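Local coordinates for extracellular solute-binding protein, family 7 (Colwellia psychrerythraea, PDB 4PET), which binds pyruvate together with a calcium ion, probably as the periplasmic solute receptor of a TRAP transport system, at residues N104-T109 and P176-E181. Sequence-based numbering, arbitrary orientation.
With PYR (pyruvic acid), chain D.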
# COMPACT_ATOMS: atom_id res chain seq x y z
N ASN A 104 16.03 -0.70 20.04
CA ASN A 104 15.83 -1.32 18.72
C ASN A 104 14.36 -1.43 18.31
O ASN A 104 14.05 -1.56 17.12
CB ASN A 104 16.56 -2.67 18.62
CG ASN A 104 18.06 -2.49 18.55
OD1 ASN A 104 18.53 -1.55 17.90
ND2 ASN A 104 18.81 -3.33 19.24
N THR A 105 13.46 -1.30 19.28
CA THR A 105 12.04 -1.26 18.96
C THR A 105 11.62 -0.03 18.14
O THR A 105 10.56 -0.05 17.51
CB THR A 105 11.16 -1.32 20.22
OG1 THR A 105 11.44 -0.20 21.09
CG2 THR A 105 11.38 -2.65 20.95
N MSE A 106 12.41 1.04 18.16
CA MSE A 106 12.06 2.26 17.41
C MSE A 106 11.96 2.08 15.89
O MSE A 106 11.11 2.68 15.24
CB MSE A 106 13.11 3.36 17.67
CG MSE A 106 13.07 3.95 19.07
SE MSE A 106 14.23 5.51 19.17
CE MSE A 106 15.97 4.64 19.06
N PHE A 107 12.84 1.25 15.34
CA PHE A 107 13.06 1.23 13.90
C PHE A 107 12.01 0.44 13.11
O PHE A 107 11.96 0.55 11.90
CB PHE A 107 14.50 0.78 13.60
CG PHE A 107 15.52 1.50 14.44
CD1 PHE A 107 15.72 2.86 14.30
CD2 PHE A 107 16.22 0.83 15.43
CE1 PHE A 107 16.61 3.53 15.08
CE2 PHE A 107 17.12 1.51 16.24
CZ PHE A 107 17.32 2.84 16.07
N PHE A 108 11.14 -0.31 13.80
CA PHE A 108 10.08 -1.07 13.15
C PHE A 108 8.78 -0.26 12.97
O PHE A 108 7.83 -0.77 12.39
CB PHE A 108 9.83 -2.38 13.89
CG PHE A 108 11.09 -3.22 14.00
CD1 PHE A 108 11.54 -3.95 12.90
CD2 PHE A 108 11.87 -3.18 15.14
CE1 PHE A 108 12.71 -4.70 12.96
CE2 PHE A 108 13.05 -3.92 15.22
CZ PHE A 108 13.47 -4.68 14.13
N THR A 109 8.77 0.97 13.47
CA THR A 109 7.63 1.83 13.34
C THR A 109 7.83 2.74 12.12
O THR A 109 7.09 2.63 11.14
CB THR A 109 7.40 2.67 14.57
OG1 THR A 109 7.08 1.81 15.67
CG2 THR A 109 6.23 3.58 14.32
N PRO A 176 7.35 11.13 19.42
CA PRO A 176 7.95 9.84 19.78
C PRO A 176 9.12 9.41 18.90
O PRO A 176 9.55 10.12 17.96
CB PRO A 176 6.79 8.88 19.61
CG PRO A 176 6.01 9.47 18.40
CD PRO A 176 6.23 10.96 18.46
N GLY A 177 9.64 8.23 19.23
CA GLY A 177 10.56 7.53 18.37
C GLY A 177 11.85 8.26 18.16
O GLY A 177 12.31 9.10 18.98
N PHE A 178 12.45 7.93 17.04
CA PHE A 178 13.79 8.39 16.75
C PHE A 178 13.83 9.91 16.52
O PHE A 178 14.84 10.55 16.84
CB PHE A 178 14.37 7.64 15.56
CG PHE A 178 15.87 7.75 15.49
CD1 PHE A 178 16.66 7.08 16.40
CD2 PHE A 178 16.48 8.53 14.54
CE1 PHE A 178 18.05 7.19 16.35
CE2 PHE A 178 17.85 8.63 14.48
CZ PHE A 178 18.63 7.98 15.39
N ALA A 179 12.76 10.48 15.96
CA ALA A 179 12.72 11.94 15.77
C ALA A 179 12.86 12.67 17.13
O ALA A 179 13.46 13.75 17.22
CB ALA A 179 11.45 12.38 15.04
N GLY A 180 12.31 12.08 18.18
CA GLY A 180 12.43 12.67 19.51
C GLY A 180 13.88 12.77 19.93
O GLY A 180 14.33 13.78 20.47
N GLU A 181 14.63 11.72 19.65
CA GLU A 181 16.06 11.69 19.95
C GLU A 181 16.81 12.73 19.11
O GLU A 181 17.76 13.35 19.58
CB GLU A 181 16.64 10.29 19.68
CG GLU A 181 15.90 9.18 20.37
CD GLU A 181 16.04 9.25 21.86
OE1 GLU A 181 17.19 9.12 22.35
OE2 GLU A 181 15.01 9.46 22.55
C PYR D . 2.28 8.58 17.27
O PYR D . 2.90 9.73 17.21
OXT PYR D . 2.16 8.06 18.46
CA PYR D . 1.71 7.99 16.13
O3 PYR D . 2.02 8.40 14.93
CB PYR D . 0.69 6.90 16.25
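Two first torsions of different kind bring Met-106 and Phe-178 together: the selenomethionine sets CG anti to its own carbonyl carbon (chi1 -71°), whereas Phe-178 holds its ring opposite the backbone N (chi1 -161°). A bend at chi3 then turns the selenomethionine methyl onto the phenyl rim, where CE lies near the ring plane, 3.7 Å from Phe-178 CD1. The selenium follows the same edge, 5.3 Å from the centroid of the Phe-178 ring, giving a Met-aromatic contact made at the rim of the ring and not over its face. SE also lies against the peptide joining Gly-177 to Phe-178, 3.7 Å from Phe-178 N; the positive phi of Gly-177 is a backbone setting that suits glycine. Phe-107 completes the apolar cluster by bringing its CE1 to 3.8 Å from Phe-178 CD1, with the two ring planes at 55°. Met-106 CB covers the centre of one face of the Phe-107 ring, so the two residues that meet Phe-178 also pack on each other. At the margin, the methylene CG of Glu-181 grazes the selenium, while its carboxylate turns to a salt bridge with Lys-99, whose NZ also bonds Gly-177 O. This buried apolar contact lies next to the ligand pocket, which Pro-176 lines with CG 3.3 Å from atom O of the bound pyruvate; the hydrogen bonds to pyruvate come from Tyr-97, Arg-174 and Gln-153. The loop between strand 90-93 and helix 117-126 packs here against the N-terminal part of helix 177-185, with Phe-318 of helix 301-321 meeting the Phe-178 ring edge-to-face and helix 323-353 lying against Phe-107.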